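PDB 3BKW: S-adenosylmethionine dependent methyltransferase from Mesorhizobium loti, which probably transfers methyl groups from S-adenosylmethionine to an acceptor substrate. Local coordinates for residues F127-F140 against T197-E209. Sequence-based numbering, arbitrary orientation.
With EDO (1,2-ethanediol), chain G; EDO (1,2-ethanediol), chain E; EDO (1,2-ethanediol), chain C.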
loop_
_atom_site.group_PDB
_atom_site.type_symbol
_atom_site.label_atom_id
_atom_site.label_comp_id
_atom_site.label_asym_id
_atom_site.label_seq_id
_atom_site.Cartn_x
_atom_site.Cartn_y
_atom_site.Cartn_z
ATOM N N PHE A 127 -16.106 6.967 0.606
ATOM C CA PHE A 127 -15.360 7.057 -0.653
ATOM C C PHE A 127 -16.288 7.249 -1.856
ATOM O O PHE A 127 -16.010 8.061 -2.738
ATOM C CB PHE A 127 -14.509 5.796 -0.906
ATOM C CG PHE A 127 -13.351 5.574 0.042
ATOM C CD1 PHE A 127 -12.786 6.599 0.802
ATOM C CD2 PHE A 127 -12.735 4.323 0.075
ATOM C CE1 PHE A 127 -11.683 6.366 1.623
ATOM C CE2 PHE A 127 -11.635 4.074 0.892
ATOM C CZ PHE A 127 -11.095 5.094 1.652
ATOM N N ARG A 128 -17.388 6.501 -1.903
ATOM C CA ARG A 128 -18.357 6.649 -3.005
ATOM C C ARG A 128 -18.984 8.037 -3.023
ATOM O O ARG A 128 -19.183 8.616 -4.094
ATOM C CB ARG A 128 -19.427 5.570 -2.970
ATOM C CG ARG A 128 -18.847 4.179 -3.173
ATOM C CD ARG A 128 -19.932 3.124 -3.199
ATOM N NE ARG A 128 -20.744 2.963 -1.969
ATOM C CZ ARG A 128 -20.535 2.074 -0.990
ATOM N NH1 ARG A 128 -19.503 1.250 -1.010
ATOM N NH2 ARG A 128 -21.383 2.018 0.044
ATOM N N THR A 129 -19.253 8.574 -1.839
ATOM C CA THR A 129 -19.810 9.920 -1.689
ATOM C C THR A 129 -18.825 10.973 -2.178
ATOM O O THR A 129 -19.203 11.887 -2.931
ATOM C CB THR A 129 -20.240 10.154 -0.232
ATOM O OG1 THR A 129 -21.322 9.259 0.053
ATOM C CG2 THR A 129 -20.719 11.576 0.011
ATOM N N VAL A 130 -17.564 10.830 -1.778
ATOM C CA VAL A 130 -16.513 11.742 -2.237
ATOM C C VAL A 130 -16.335 11.623 -3.754
ATOM O O VAL A 130 -16.234 12.642 -4.442
ATOM C CB VAL A 130 -15.200 11.544 -1.442
ATOM C CG1 VAL A 130 -14.036 12.370 -2.060
ATOM C CG2 VAL A 130 -15.399 11.928 0.028
ATOM N N HIS A 131 -16.345 10.396 -4.279
ATOM C CA HIS A 131 -16.185 10.195 -5.725
ATOM C C HIS A 131 -17.239 10.977 -6.523
ATOM O O HIS A 131 -16.885 11.711 -7.446
ATOM C CB HIS A 131 -16.198 8.704 -6.084
ATOM C CG HIS A 131 -15.980 8.427 -7.536
ATOM N ND1 HIS A 131 -17.011 8.402 -8.451
ATOM C CD2 HIS A 131 -14.856 8.136 -8.227
ATOM C CE1 HIS A 131 -16.527 8.116 -9.646
ATOM N NE2 HIS A 131 -15.222 7.953 -9.539
ATOM N N GLN A 132 -18.513 10.864 -6.152
ATOM C CA GLN A 132 -19.583 11.587 -6.888
ATOM C C GLN A 132 -19.539 13.119 -6.717
ATOM O O GLN A 132 -19.990 13.849 -7.604
ATOM C CB GLN A 132 -20.980 11.016 -6.599
ATOM C CG GLN A 132 -21.517 11.145 -5.187
ATOM C CD GLN A 132 -22.129 12.497 -4.866
ATOM O OE1 GLN A 132 -22.989 12.996 -5.604
ATOM N NE2 GLN A 132 -21.729 13.075 -3.740
ATOM N N ALA A 133 -19.003 13.580 -5.581
ATOM C CA ALA A 133 -18.845 15.005 -5.295
ATOM C C ALA A 133 -17.724 15.643 -6.106
ATOM O O ALA A 133 -17.752 16.856 -6.331
ATOM C CB ALA A 133 -18.580 15.227 -3.787
ATOM N N LEU A 134 -16.746 14.840 -6.528
ATOM C CA LEU A 134 -15.601 15.341 -7.296
ATOM C C LEU A 134 -15.916 15.424 -8.780
ATOM O O LEU A 134 -16.576 14.533 -9.346
ATOM C CB LEU A 134 -14.368 14.454 -7.086
ATOM C CG LEU A 134 -13.673 14.547 -5.726
ATOM C CD1 LEU A 134 -12.668 13.410 -5.514
ATOM C CD2 LEU A 134 -13.008 15.901 -5.575
ATOM N N SER A 135 -15.464 16.505 -9.409
ATOM C CA SER A 135 -15.598 16.646 -10.865
ATOM C C SER A 135 -14.549 15.754 -11.523
ATOM O O SER A 135 -13.542 15.428 -10.885
ATOM C CB SER A 135 -15.432 18.097 -11.287
ATOM O OG SER A 135 -16.505 18.846 -10.765
ATOM N N PRO A 136 -14.775 15.331 -12.792
ATOM C CA PRO A 136 -13.812 14.466 -13.482
ATOM C C PRO A 136 -12.385 15.021 -13.399
ATOM O O PRO A 136 -12.197 16.226 -13.559
ATOM C CB PRO A 136 -14.346 14.453 -14.917
ATOM C CG PRO A 136 -15.793 14.627 -14.745
ATOM C CD PRO A 136 -15.931 15.626 -13.660
ATOM N N GLY A 137 -11.423 14.155 -13.066
ATOM C CA GLY A 137 -10.025 14.540 -12.864
ATOM C C GLY A 137 -9.716 15.104 -11.478
ATOM O O GLY A 137 -8.571 15.485 -11.206
ATOM N N GLY A 138 -10.717 15.160 -10.594
ATOM C CA GLY A 138 -10.525 15.680 -9.247
ATOM C C GLY A 138 -9.782 14.697 -8.374
ATOM O O GLY A 138 -9.684 13.518 -8.721
ATOM N N HIS A 139 -9.268 15.183 -7.234
ATOM C CA HIS A 139 -8.468 14.371 -6.310
ATOM C C HIS A 139 -9.034 14.299 -4.902
ATOM O O HIS A 139 -9.784 15.153 -4.493
ATOM C CB HIS A 139 -7.033 14.878 -6.212
ATOM C CG HIS A 139 -6.251 14.714 -7.477
ATOM N ND1 HIS A 139 -6.223 15.674 -8.459
ATOM C CD2 HIS A 139 -5.477 13.695 -7.921
ATOM C CE1 HIS A 139 -5.462 15.260 -9.457
ATOM N NE2 HIS A 139 -4.999 14.059 -9.157
ATOM N N PHE A 140 -8.673 13.219 -4.215
ATOM C CA PHE A 140 -8.989 12.973 -2.815
ATOM C C PHE A 140 -7.649 12.658 -2.162
ATOM O O PHE A 140 -7.014 11.677 -2.542
ATOM C CB PHE A 140 -9.990 11.833 -2.699
ATOM C CG PHE A 140 -10.427 11.502 -1.288
ATOM C CD1 PHE A 140 -10.411 12.432 -0.232
ATOM C CD2 PHE A 140 -10.991 10.248 -1.044
ATOM C CE1 PHE A 140 -10.870 12.097 1.047
ATOM C CE2 PHE A 140 -11.459 9.932 0.217
ATOM C CZ PHE A 140 -11.402 10.843 1.256
ATOM N N THR A 197 -7.896 -0.518 2.305
ATOM C CA THR A 197 -8.149 0.893 2.009
ATOM C C THR A 197 -8.023 1.195 0.528
ATOM O O THR A 197 -8.879 1.849 -0.057
ATOM C CB THR A 197 -7.176 1.778 2.818
ATOM O OG1 THR A 197 -7.448 1.579 4.203
ATOM C CG2 THR A 197 -7.253 3.280 2.457
ATOM N N LEU A 198 -6.934 0.725 -0.077
ATOM C CA LEU A 198 -6.697 0.983 -1.497
ATOM C C LEU A 198 -7.704 0.280 -2.396
ATOM O O LEU A 198 -8.212 0.871 -3.361
ATOM C CB LEU A 198 -5.274 0.613 -1.892
ATOM C CG LEU A 198 -4.161 1.376 -1.153
ATOM C CD1 LEU A 198 -2.794 0.863 -1.627
ATOM C CD2 LEU A 198 -4.267 2.876 -1.285
ATOM N N ASN A 199 -8.016 -0.973 -2.078
ATOM C CA ASN A 199 -9.014 -1.723 -2.857
ATOM C C ASN A 199 -10.395 -1.067 -2.797
ATOM O O ASN A 199 -11.100 -1.013 -3.793
ATOM C CB ASN A 199 -9.101 -3.155 -2.363
ATOM C CG ASN A 199 -7.856 -3.965 -2.666
ATOM O OD1 ASN A 199 -7.041 -3.595 -3.521
ATOM N ND2 ASN A 199 -7.730 -5.106 -1.994
ATOM N N ALA A 200 -10.741 -0.524 -1.629
ATOM C CA ALA A 200 -12.006 0.199 -1.444
ATOM C C ALA A 200 -12.053 1.477 -2.290
ATOM O O ALA A 200 -13.080 1.779 -2.905
ATOM C CB ALA A 200 -12.236 0.501 0.018
ATOM N N LEU A 201 -10.935 2.203 -2.361
ATOM C CA LEU A 201 -10.844 3.358 -3.261
ATOM C C LEU A 201 -11.042 2.959 -4.714
ATOM O O LEU A 201 -11.803 3.586 -5.433
ATOM C CB LEU A 201 -9.498 4.062 -3.110
ATOM C CG LEU A 201 -9.290 4.903 -1.846
ATOM C CD1 LEU A 201 -7.806 5.269 -1.664
ATOM C CD2 LEU A 201 -10.140 6.156 -1.931
ATOM N N ILE A 202 -10.363 1.892 -5.120
ATOM C CA ILE A 202 -10.428 1.406 -6.513
ATOM C C ILE A 202 -11.858 0.963 -6.868
ATOM O O ILE A 202 -12.406 1.388 -7.892
ATOM C CB ILE A 202 -9.385 0.268 -6.741
ATOM C CG1 ILE A 202 -7.958 0.815 -6.656
ATOM C CG2 ILE A 202 -9.565 -0.410 -8.128
ATOM C CD1 ILE A 202 -6.911 -0.289 -6.498
ATOM N N ARG A 203 -12.475 0.163 -5.994
ATOM C CA ARG A 203 -13.864 -0.309 -6.193
ATOM C C ARG A 203 -14.864 0.869 -6.251
ATOM O O ARG A 203 -15.880 0.799 -6.953
ATOM C CB ARG A 203 -14.245 -1.281 -5.066
ATOM C CG ARG A 203 -15.507 -2.078 -5.236
ATOM C CD ARG A 203 -15.718 -3.063 -4.069
ATOM N NE ARG A 203 -14.566 -3.966 -3.881
ATOM C CZ ARG A 203 -13.612 -3.908 -2.931
ATOM N NH1 ARG A 203 -13.620 -3.008 -1.929
ATOM N NH2 ARG A 203 -12.628 -4.821 -2.963
ATOM N N SER A 204 -14.553 1.932 -5.513
ATOM C CA SER A 204 -15.348 3.166 -5.475
ATOM C C SER A 204 -15.181 4.074 -6.713
ATOM O O SER A 204 -15.898 5.068 -6.831
ATOM C CB SER A 204 -15.061 3.941 -4.176
ATOM O OG SER A 204 -15.454 3.178 -3.039
ATOM N N GLY A 205 -14.250 3.756 -7.612
ATOM C CA GLY A 205 -14.027 4.503 -8.858
ATOM C C GLY A 205 -12.764 5.337 -8.967
ATOM O O GLY A 205 -12.548 5.977 -10.004
ATOM N N PHE A 206 -11.909 5.291 -7.945
ATOM C CA PHE A 206 -10.676 6.078 -7.911
ATOM C C PHE A 206 -9.508 5.314 -8.509
ATOM O O PHE A 206 -9.460 4.082 -8.456
ATOM C CB PHE A 206 -10.285 6.459 -6.466
ATOM C CG PHE A 206 -11.179 7.482 -5.825
ATOM C CD1 PHE A 206 -10.978 8.841 -6.068
ATOM C CD2 PHE A 206 -12.191 7.100 -4.946
ATOM C CE1 PHE A 206 -11.780 9.812 -5.463
ATOM C CE2 PHE A 206 -12.992 8.072 -4.304
ATOM C CZ PHE A 206 -12.788 9.434 -4.577
ATOM N N ALA A 207 -8.571 6.071 -9.066
ATOM C CA ALA A 207 -7.287 5.547 -9.486
ATOM C C ALA A 207 -6.339 5.943 -8.362
ATOM O O ALA A 207 -6.374 7.086 -7.921
ATOM C CB ALA A 207 -6.859 6.172 -10.758
ATOM N N ILE A 208 -5.502 5.022 -7.883
ATOM C CA ILE A 208 -4.491 5.361 -6.856
ATOM C C ILE A 208 -3.391 6.178 -7.548
ATOM O O ILE A 208 -2.844 5.766 -8.584
ATOM C CB ILE A 208 -3.838 4.110 -6.200
ATOM C CG1 ILE A 208 -4.905 3.135 -5.676
ATOM C CG2 ILE A 208 -2.815 4.510 -5.116
ATOM C CD1 ILE A 208 -5.964 3.780 -4.744
ATOM N N GLU A 209 -3.082 7.340 -6.987
ATOM C CA GLU A 209 -2.059 8.239 -7.515
ATOM C C GLU A 209 -0.748 8.194 -6.725
ATOM O O GLU A 209 0.332 8.234 -7.312
ATOM C CB GLU A 209 -2.611 9.666 -7.581
ATOM C CG GLU A 209 -1.641 10.693 -8.154
ATOM C CD GLU A 209 -2.302 12.015 -8.486
ATOM O OE1 GLU A 209 -3.226 12.011 -9.322
ATOM O OE2 GLU A 209 -1.863 13.062 -7.950
HETATM C C1 EDO G . -11.645 -3.974 -6.188
HETATM O O1 EDO G . -11.198 -2.635 -5.965
HETATM C C2 EDO G . -10.592 -4.951 -5.680
HETATM O O2 EDO G . -9.335 -4.595 -6.240
HETATM C C1 EDO E . -20.019 -1.208 2.303
HETATM O O1 EDO E . -19.849 0.167 1.954
HETATM C C2 EDO E . -20.552 -1.986 1.103
HETATM O O2 EDO E . -19.714 -1.848 -0.061
HETATM C C1 EDO C . -8.503 3.820 6.554
HETATM O O1 EDO C . -9.222 2.860 5.750
HETATM C C2 EDO C . -7.965 3.195 7.851
HETATM O O2 EDO C . -8.977 3.066 8.848
HETATM O O HOH W 1 -17.145 0.977 -2.980
HETATM O O HOH W 2 -13.615 7.881 -11.962
#
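Leu201 CD2 sits over the centre of one face of the Phe127 ring in a CH-pi contact, 3.6 Å from the centroid, while Ala200 CB meets the ring's edge 3.7 Å from CE2. In this Rossmann-like methyltransferase fold, helices 123-133 and 194-203 pack side by side on the seven-stranded sheet, their segments crossing at -43°. The Phe206 ring receives the edge of His131 on one face, a T-shaped pair; Leu134 CD1 lies at its rim. With CG anti to the backbone N (chi1 -178°), His131 also spreads one face over Ser204 O, 3.4 Å from CG. Replacing Phe127 by an alanine would probably open a gap between the helices and leave Leu201 CD2 without the ring face it covers. A Schellman motif at Gly205 ends helix 194-203; Ser204 OG donates a hydrogen bond back to Ala200 O, and a water joins Ser204 OG to Arg128 NH1. A second water bridges His131 NE2 and Gly205 O. Where strands 138-145 and 207-213 flank strand 236-242, His139 NE2 gives Glu209 OE1, which also forms a salt bridge with Arg242, a bent hydrogen bond of 2.7 Å on its syn side, somewhat out of the carboxylate plane, with ring and carboxylate planes 75° apart.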